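Local coordinates for membrane-anchored mycosin mycp1 (Mycobacterium smegmatis, PDB 4KB5), which acts as a subtilisin-like serine protease that cleaves EspB and may regulate both type VII (ESX-1) secretion and virulence in mycobacteria, at residues D42-N47 with N285-G290; L50-A55 with G118-A123; L131-V136 with R160-S165. All blocks are in the same frame, centred on the assembly; numbering follows the deposited sequence.

Contact 1. Residues D42-N47 with N285-G290; sequences DRPWAN and NLTSLG
Pro-44 and Thr-287 form the close part of this contact. CB of Pro-44 lies 3.8 Å from CB of Thr-287, and the two side chains cross at about a right angle, with CG of the proline ring also touching the threonine CB. Pro-44 takes the N-cap position of helix 45-49, where its ring packs on Thr-287, just before strand 288-289. The same packing continues inward from the first turn, where CB of Ala-46 meets CD2 of Leu-286 at 4.3 Å; both of these residues are buried.

Trp-45 and Asn-285 make up the looser side, where a long polar approach replaces close packing; both are partly exposed, as is Thr-287. With CG of Trp-45 set between its backbone N and carbonyl carbon (chi1 80°), the indole reaches the loop at Asn-285. There the carbonyl O of Asn-285 lies near the ring plane at the indole edge, but the bond from NE1 of Trp-45 to this O is weak: 3.4 Å long and bent to 125° at the hydrogen. NE1 has its stronger partner in the carbonyl of Glu-284, and the Asn-285 carbonyl is a secondary one.

The contact joins the start of helix 45-49 to the link between the last strand of the parallel sheet, 279-282, and the edge strand 288-289 of a small antiparallel sheet. Pro-282 lies beside Trp-45 and Ala-46, helix 311-328 meets Ala-46 through Tyr-317 and Leu-286 through Phe-313, and helix 102-110 packs on Ser-288.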
loop_
_atom_site.group_PDB
_atom_site.type_symbol
_atom_site.label_atom_id
_atom_site.label_comp_id
_atom_site.label_asym_id
_atom_site.label_seq_id
_atom_site.Cartn_x
_atom_site.Cartn_y
_atom_site.Cartn_z
ATOM N N ASP A 42 11.051 21.316 12.018
ATOM C CA ASP A 42 10.809 20.226 12.977
ATOM C C ASP A 42 10.736 18.873 12.254
ATOM O O ASP A 42 10.258 18.804 11.123
ATOM C CB ASP A 42 9.470 20.455 13.687
ATOM C CG ASP A 42 9.418 21.771 14.472
ATOM O OD1 ASP A 42 10.485 22.304 14.854
ATOM O OD2 ASP A 42 8.289 22.259 14.721
ATOM N N ARG A 43 11.198 17.806 12.905
ATOM C CA ARG A 43 10.948 16.427 12.437
ATOM C C ARG A 43 9.440 16.181 12.426
ATOM O O ARG A 43 8.757 16.581 13.359
ATOM C CB ARG A 43 11.612 15.408 13.369
ATOM C CG ARG A 43 13.128 15.350 13.289
ATOM C CD ARG A 43 13.583 14.189 12.425
ATOM N NE ARG A 43 15.040 14.102 12.323
ATOM C CZ ARG A 43 15.737 14.312 11.206
ATOM N NH1 ARG A 43 15.126 14.626 10.064
ATOM N NH2 ARG A 43 17.058 14.199 11.231
ATOM N N PRO A 44 8.903 15.569 11.348
ATOM C CA PRO A 44 7.476 15.207 11.353
ATOM C C PRO A 44 7.215 14.197 12.470
ATOM O O PRO A 44 8.119 13.438 12.821
ATOM C CB PRO A 44 7.267 14.535 9.984
ATOM C CG PRO A 44 8.432 14.966 9.154
ATOM C CD PRO A 44 9.573 15.153 10.104
ATOM N N TRP A 45 6.009 14.193 13.024
ATOM C CA TRP A 45 5.715 13.319 14.170
ATOM C C TRP A 45 5.972 11.857 13.891
ATOM O O TRP A 45 6.468 11.137 14.765
ATOM C CB TRP A 45 4.305 13.563 14.721
ATOM C CG TRP A 45 3.156 12.920 13.968
ATOM C CD1 TRP A 45 2.310 13.514 13.029
ATOM C CD2 TRP A 45 2.657 11.543 14.107
ATOM N NE1 TRP A 45 1.371 12.621 12.575
ATOM C CE2 TRP A 45 1.522 11.420 13.181
ATOM C CE3 TRP A 45 3.031 10.432 14.874
ATOM C CZ2 TRP A 45 0.801 10.235 13.053
ATOM C CZ3 TRP A 45 2.303 9.246 14.725
ATOM C CH2 TRP A 45 1.207 9.152 13.845
ATOM N N ALA A 46 5.674 11.404 12.669
ATOM C CA ALA A 46 5.855 9.985 12.331
ATOM C C ALA A 46 7.327 9.578 12.396
ATOM O O ALA A 46 7.645 8.444 12.764
ATOM C CB ALA A 46 5.255 9.666 10.960
ATOM N N ASN A 47 8.220 10.505 12.044
ATOM C CA ASN A 47 9.657 10.260 12.124
ATOM C C ASN A 47 10.131 10.024 13.562
ATOM O O ASN A 47 10.994 9.174 13.801
ATOM C CB ASN A 47 10.451 11.414 11.517
ATOM C CG ASN A 47 10.378 11.454 9.992
ATOM O OD1 ASN A 47 11.404 11.355 9.312
ATOM N ND2 ASN A 47 9.167 11.597 9.451
ATOM N N ASN A 285 -2.311 13.291 9.633
ATOM C CA ASN A 285 -1.566 14.562 9.769
ATOM C C ASN A 285 -0.103 14.404 9.397
ATOM O O ASN A 285 0.786 14.845 10.136
ATOM C CB ASN A 285 -1.659 15.079 11.213
ATOM C CG ASN A 285 -3.086 15.288 11.664
ATOM O OD1 ASN A 285 -3.860 15.969 10.997
ATOM N ND2 ASN A 285 -3.444 14.698 12.796
ATOM N N LEU A 286 0.159 13.762 8.264
ATOM C CA LEU A 286 1.540 13.469 7.882
ATOM C C LEU A 286 2.185 14.628 7.157
ATOM O O LEU A 286 1.501 15.531 6.674
ATOM C CB LEU A 286 1.610 12.217 6.998
ATOM C CG LEU A 286 0.943 10.965 7.580
ATOM C CD1 LEU A 286 1.010 9.860 6.542
ATOM C CD2 LEU A 286 1.627 10.562 8.875
ATOM N N THR A 287 3.512 14.577 7.095
ATOM C CA THR A 287 4.298 15.448 6.238
ATOM C C THR A 287 4.935 14.605 5.141
ATOM O O THR A 287 5.435 13.507 5.401
ATOM C CB THR A 287 5.400 16.162 7.044
ATOM O OG1 THR A 287 4.780 16.926 8.079
ATOM C CG2 THR A 287 6.234 17.117 6.157
ATOM N N SER A 288 4.938 15.149 3.928
ATOM C CA SER A 288 5.590 14.521 2.787
ATOM C C SER A 288 6.065 15.607 1.825
ATOM O O SER A 288 5.899 16.798 2.086
ATOM C CB SER A 288 4.584 13.710 1.971
ATOM O OG SER A 288 5.228 12.678 1.244
ATOM N N LEU A 289 6.656 15.186 0.713
ATOM C CA LEU A 289 7.290 16.098 -0.246
ATOM C C LEU A 289 6.413 16.258 -1.467
ATOM O O LEU A 289 5.728 15.310 -1.873
ATOM C CB LEU A 289 8.677 15.597 -0.678
ATOM C CG LEU A 289 9.757 15.426 0.390
ATOM C CD1 LEU A 289 11.074 14.995 -0.246
ATOM C CD2 LEU A 289 9.951 16.680 1.249
ATOM N N GLY A 290 6.451 17.454 -2.060
ATOM C CA GLY A 290 5.571 17.800 -3.173
ATOM C C GLY A 290 6.242 17.645 -4.517
ATOM O O GLY A 290 7.283 16.974 -4.634
#

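Contact 2. Residues L50-A55 with G118-A123; sequences LRIQEA and GFVGMA
Met-122 packs its thioether against Ile-52 and Leu-50, and these apolar contacts make up most of the interface. The methionine leaves its backbone with CG anti to N (chi1 -180°) and then bends at chi2 (76°) and chi3 (61°), which turns the methyl toward the helix start. CE of Met-122 lies 3.8 Å from CD1 of Ile-52 and equally 3.8 Å from CD1 of Leu-50; both side chains cross the methionine at about a right angle. SD of Met-122 is 4.1 Å from CG1 of Ile-52. The other isoleucine branch, CG2 of Ile-52, approaches CG1 of Val-120 at a looser 4.5 Å and the carbonyl O of Gly-121 at 4.1 Å. Tyr-317 of helix 311-328 touches both Leu-50 and Met-122.

Residues 50-55 span the junction between helices 45-49 and 52-55. Arg-51 ends helix 45-49 with positive phi in a Schellman motif and at once serves as N-cap of helix 52-55.

Polar interactions lie around the apolar patch. Ala-55 N bonds to Arg-51 O at 2.9 Å, closing the first turn of the new helix, while NH2 of Arg-51 forms a salt bridge with Asp-362. Gln-56 donates to the carbonyl of Met-122, and more weakly to that of Gly-121, tying the loop to the residue that follows helix 52-55.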
loop_
_atom_site.group_PDB
_atom_site.type_symbol
_atom_site.label_atom_id
_atom_site.label_comp_id
_atom_site.label_asym_id
_atom_site.label_seq_id
_atom_site.Cartn_x
_atom_site.Cartn_y
_atom_site.Cartn_z
ATOM N N LEU A 50 8.321 6.607 14.937
ATOM C CA LEU A 50 8.921 5.402 14.373
ATOM C C LEU A 50 10.431 5.341 14.547
ATOM O O LEU A 50 11.068 4.397 14.057
ATOM C CB LEU A 50 8.585 5.298 12.869
ATOM C CG LEU A 50 7.116 5.112 12.484
ATOM C CD1 LEU A 50 6.947 5.317 10.982
ATOM C CD2 LEU A 50 6.622 3.728 12.899
ATOM N N ARG A 51 11.007 6.341 15.221
ATOM C CA ARG A 51 12.468 6.412 15.459
ATOM C C ARG A 51 13.287 6.212 14.172
ATOM O O ARG A 51 14.249 5.416 14.117
ATOM C CB ARG A 51 12.914 5.426 16.559
ATOM C CG ARG A 51 11.980 5.369 17.761
ATOM C CD ARG A 51 12.626 4.767 19.003
ATOM N NE ARG A 51 12.787 3.307 18.994
ATOM C CZ ARG A 51 11.833 2.411 19.291
ATOM N NH1 ARG A 51 10.592 2.796 19.584
ATOM N NH2 ARG A 51 12.113 1.108 19.270
ATOM N N ILE A 52 12.906 6.958 13.136
ATOM C CA ILE A 52 13.506 6.798 11.811
ATOM C C ILE A 52 15.005 7.087 11.830
ATOM O O ILE A 52 15.790 6.336 11.236
ATOM C CB ILE A 52 12.725 7.605 10.739
ATOM C CG1 ILE A 52 11.314 7.004 10.595
ATOM C CG2 ILE A 52 13.476 7.628 9.407
ATOM C CD1 ILE A 52 10.436 7.576 9.501
ATOM N N GLN A 53 15.404 8.150 12.538
ATOM C CA GLN A 53 16.812 8.516 12.660
ATOM C C GLN A 53 17.650 7.379 13.259
ATOM O O GLN A 53 18.724 7.054 12.744
ATOM C CB GLN A 53 16.973 9.811 13.473
ATOM C CG GLN A 53 18.420 10.275 13.614
ATOM C CD GLN A 53 18.586 11.718 14.101
ATOM O OE1 GLN A 53 19.714 12.210 14.202
ATOM N NE2 GLN A 53 17.478 12.400 14.399
ATOM N N GLU A 54 17.140 6.762 14.320
ATOM C CA GLU A 54 17.800 5.609 14.921
ATOM C C GLU A 54 17.860 4.454 13.925
ATOM O O GLU A 54 18.925 3.887 13.681
ATOM C CB GLU A 54 17.069 5.174 16.192
ATOM C CG GLU A 54 17.608 3.895 16.810
ATOM O OE1 GLU A 54 16.396 4.310 18.816
ATOM O OE2 GLU A 54 18.384 3.399 19.005
ATOM N N ALA A 55 16.710 4.115 13.351
ATOM C CA ALA A 55 16.625 3.037 12.329
ATOM C C ALA A 55 17.652 3.184 11.205
ATOM O O ALA A 55 18.216 2.196 10.727
ATOM C CB ALA A 55 15.215 2.955 11.738
ATOM N N GLY A 118 13.267 19.279 8.205
ATOM C CA GLY A 118 13.415 18.040 8.951
ATOM C C GLY A 118 12.765 16.809 8.331
ATOM O O GLY A 118 12.669 15.777 9.004
ATOM N N PHE A 119 12.315 16.889 7.072
ATOM C CA PHE A 119 11.711 15.699 6.443
ATOM C C PHE A 119 12.754 14.768 5.854
ATOM O O PHE A 119 13.648 15.207 5.139
ATOM C CB PHE A 119 10.656 16.016 5.376
ATOM C CG PHE A 119 10.069 14.775 4.742
ATOM C CD1 PHE A 119 10.707 14.153 3.656
ATOM C CD2 PHE A 119 8.915 14.196 5.256
ATOM C CE1 PHE A 119 10.187 12.987 3.095
ATOM C CE2 PHE A 119 8.400 13.031 4.703
ATOM C CZ PHE A 119 9.030 12.431 3.617
ATOM N N VAL A 120 12.620 13.481 6.163
ATOM C CA VAL A 120 13.298 12.424 5.414
ATOM C C VAL A 120 12.361 11.200 5.312
ATOM O O VAL A 120 11.536 10.949 6.217
ATOM C CB VAL A 120 14.690 12.073 6.003
ATOM C CG1 VAL A 120 14.586 11.497 7.423
ATOM C CG2 VAL A 120 15.441 11.117 5.093
ATOM N N GLY A 121 12.474 10.466 4.205
ATOM C CA GLY A 121 11.746 9.221 4.027
ATOM C C GLY A 121 12.369 8.091 4.848
ATOM O O GLY A 121 13.491 8.220 5.364
ATOM N N MET A 122 11.647 6.979 4.955
ATOM C CA MET A 122 12.109 5.825 5.735
ATOM C C MET A 122 13.443 5.295 5.191
ATOM O O MET A 122 14.365 4.980 5.958
ATOM C CB MET A 122 11.014 4.740 5.735
ATOM C CG MET A 122 11.347 3.477 6.506
ATOM S SD MET A 122 11.227 3.653 8.301
ATOM C CE MET A 122 9.502 4.073 8.500
ATOM N N ALA A 123 13.552 5.228 3.862
ATOM C CA ALA A 123 14.698 4.613 3.200
ATOM C C ALA A 123 15.206 5.509 2.061
ATOM O O ALA A 123 14.919 5.246 0.883
ATOM C CB ALA A 123 14.324 3.225 2.688
#

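Contact 3. Residues L131-V136 with R160-S165; sequences LRQTSV and RSLARS
In 160-165 the contact with Gln-133 begins at Ser-161: OG of the serine and NE2 of the Gln-133 amide are 3.1 Å apart. The Ser-161 hydroxyl bonds back to the carbonyl of Ser-158, a turn earlier.

Leu-162 follows and takes the flank of the glutamine. The Gln-133 chain starts with CG anti to its own N (chi1 -176°), and a bend at chi2 (-86°) lays the amide over the helix backbone near Leu-162. NE2 of Gln-133 is 3.6 Å from CB of Leu-162, and OE1 of Gln-133 has CD1 of Leu-162 as a neighbour at 3.9 Å. The backbone N of Leu-162 is near NE2 too, but both are donors and do not bond.

The arrangement belongs to a beta-alpha-beta crossover of the subtilase fold. Strand 127-132 leads, through a long connection, to helix 154-171, and the chain then enters strand 176-179, with strand 65-70 lying between the two in the parallel sheet. Ile-69 of that intervening strand touches Gln-133, Leu-162 and Ser-165.

A turn further on, Ser-165 supplies two kinds of contact. Its OG donates to Leu-162 O at 2.6 Å, in the carbonyl plane and on a lone pair (C=O...OG angle 117°), which satisfies the buried hydroxyl within the helix while the aliphatic CG of Gln-133 rests against it at 3.8 Å. CD2 of Leu-131 packs 3.4 Å from the carbonyl O of Ser-165, and beyond it His-168 and Ala-169 continue the cover over that leucine.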
loop_
_atom_site.group_PDB
_atom_site.type_symbol
_atom_site.label_atom_id
_atom_site.label_comp_id
_atom_site.label_asym_id
_atom_site.label_seq_id
_atom_site.Cartn_x
_atom_site.Cartn_y
_atom_site.Cartn_z
ATOM N N LEU A 131 4.630 3.426 -11.078
ATOM C CA LEU A 131 3.633 2.866 -11.989
ATOM C C LEU A 131 2.301 3.503 -11.643
ATOM O O LEU A 131 1.813 3.338 -10.536
ATOM C CB LEU A 131 3.538 1.337 -11.835
ATOM C CG LEU A 131 4.752 0.476 -12.211
ATOM C CD1 LEU A 131 5.852 0.511 -11.149
ATOM C CD2 LEU A 131 4.295 -0.957 -12.460
ATOM N N ARG A 132 1.734 4.274 -12.562
ATOM C CA ARG A 132 0.438 4.875 -12.310
ATOM C C ARG A 132 -0.622 3.857 -12.674
ATOM O O ARG A 132 -0.709 3.428 -13.828
ATOM C CB ARG A 132 0.217 6.170 -13.093
ATOM C CG ARG A 132 -1.223 6.654 -12.960
ATOM C CD ARG A 132 -1.416 8.117 -13.323
ATOM N NE ARG A 132 -1.312 8.342 -14.763
ATOM C CZ ARG A 132 -1.646 9.474 -15.377
ATOM N NH1 ARG A 132 -2.115 10.513 -14.677
ATOM N NH2 ARG A 132 -1.505 9.564 -16.700
ATOM N N GLN A 133 -1.422 3.472 -11.682
ATOM C CA GLN A 133 -2.415 2.423 -11.865
ATOM C C GLN A 133 -3.790 2.950 -11.497
ATOM O O GLN A 133 -4.804 2.385 -11.888
ATOM C CB GLN A 133 -2.033 1.191 -11.032
ATOM C CG GLN A 133 -2.932 -0.033 -11.196
ATOM C CD GLN A 133 -4.144 0.004 -10.286
ATOM O OE1 GLN A 133 -4.079 0.512 -9.163
ATOM N NE2 GLN A 133 -5.268 -0.530 -10.769
ATOM N N THR A 134 -3.830 4.048 -10.758
ATOM C CA THR A 134 -5.108 4.575 -10.317
ATOM C C THR A 134 -5.133 6.099 -10.421
ATOM O O THR A 134 -4.090 6.732 -10.335
ATOM C CB THR A 134 -5.412 4.130 -8.857
ATOM O OG1 THR A 134 -6.740 4.520 -8.520
ATOM C CG2 THR A 134 -4.460 4.776 -7.876
ATOM N N SER A 135 -6.324 6.674 -10.578
ATOM C CA SER A 135 -6.486 8.122 -10.664
ATOM C C SER A 135 -7.954 8.515 -10.494
ATOM O O SER A 135 -8.850 7.827 -10.996
ATOM C CB SER A 135 -5.996 8.635 -12.034
ATOM O OG SER A 135 -6.233 10.033 -12.147
ATOM N N VAL A 136 -8.199 9.627 -9.810
ATOM C CA VAL A 136 -9.540 10.189 -9.726
ATOM C C VAL A 136 -9.749 11.274 -10.804
ATOM O O VAL A 136 -10.882 11.572 -11.202
ATOM C CB VAL A 136 -9.849 10.704 -8.291
ATOM C CG1 VAL A 136 -9.145 12.023 -7.994
ATOM C CG2 VAL A 136 -11.345 10.844 -8.076
ATOM N N ARG A 160 -8.210 -5.739 -12.685
ATOM C CA ARG A 160 -7.482 -6.336 -13.810
ATOM C C ARG A 160 -6.243 -5.541 -14.205
ATOM O O ARG A 160 -5.218 -6.127 -14.558
ATOM C CB ARG A 160 -8.395 -6.542 -15.026
ATOM C CG ARG A 160 -9.431 -7.659 -14.854
ATOM C CD ARG A 160 -10.211 -7.924 -16.142
ATOM N NE ARG A 160 -10.908 -6.730 -16.619
ATOM C CZ ARG A 160 -12.146 -6.389 -16.278
ATOM N NH1 ARG A 160 -12.859 -7.146 -15.454
ATOM N NH2 ARG A 160 -12.681 -5.281 -16.764
ATOM N N SER A 161 -6.319 -4.209 -14.160
ATOM C CA SER A 161 -5.116 -3.426 -14.486
ATOM C C SER A 161 -4.075 -3.538 -13.369
ATOM O O SER A 161 -2.881 -3.623 -13.640
ATOM C CB SER A 161 -5.448 -1.969 -14.817
ATOM O OG SER A 161 -5.963 -1.303 -13.683
ATOM N N LEU A 162 -4.526 -3.598 -12.115
ATOM C CA LEU A 162 -3.589 -3.809 -10.995
ATOM C C LEU A 162 -2.764 -5.081 -11.176
ATOM O O LEU A 162 -1.528 -5.071 -11.034
ATOM C CB LEU A 162 -4.333 -3.840 -9.665
ATOM C CG LEU A 162 -3.426 -4.087 -8.442
ATOM C CD1 LEU A 162 -2.420 -2.943 -8.256
ATOM C CD2 LEU A 162 -4.278 -4.275 -7.194
ATOM N N ALA A 163 -3.445 -6.167 -11.543
ATOM C CA ALA A 163 -2.786 -7.451 -11.803
ATOM C C ALA A 163 -1.636 -7.327 -12.795
ATOM O O ALA A 163 -0.537 -7.842 -12.569
ATOM C CB ALA A 163 -3.804 -8.485 -12.291
ATOM N N ARG A 164 -1.891 -6.619 -13.891
ATOM C CA ARG A 164 -0.870 -6.378 -14.903
ATOM C C ARG A 164 0.278 -5.551 -14.332
ATOM O O ARG A 164 1.449 -5.854 -14.566
ATOM C CB ARG A 164 -1.475 -5.671 -16.117
ATOM C CG ARG A 164 -2.110 -6.611 -17.128
ATOM C CD ARG A 164 -2.426 -5.891 -18.430
ATOM N NE ARG A 164 -3.641 -5.087 -18.328
ATOM C CZ ARG A 164 -3.662 -3.758 -18.360
ATOM N NH1 ARG A 164 -2.531 -3.078 -18.489
ATOM N NH2 ARG A 164 -4.814 -3.109 -18.260
ATOM N N SER A 165 -0.062 -4.506 -13.582
ATOM C CA SER A 165 0.965 -3.633 -12.959
ATOM C C SER A 165 1.892 -4.394 -11.995
ATOM O O SER A 165 3.103 -4.136 -11.951
ATOM C CB SER A 165 0.325 -2.399 -12.299
ATOM O OG SER A 165 -0.317 -2.718 -11.072
#

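Overall arrangement
Contacts 1 and 2 form one continuous region, their centres 10 Å apart. Arg-43 NH1 probably bonds to Gly-118 O at 2.9 Å, and Asn-47 O to Ile-52 N at 3.0 Å, while CE2 of Phe-119 packs against Thr-287 O. Along the chain both other contacts are nested within the loop that contact 1 closes. Contact 3 lies 27 Å from contact 1 and 29 Å from contact 2, centre to centre, and touches neither. The probable charge-relay residues lie near contacts 1 and 3: the side chain of Leu-286 is about 9 Å from those of His-101 and Ser-312, and that of Gln-133 about 7 Å from that of Asp-70, whereas contact 2 is remote from them.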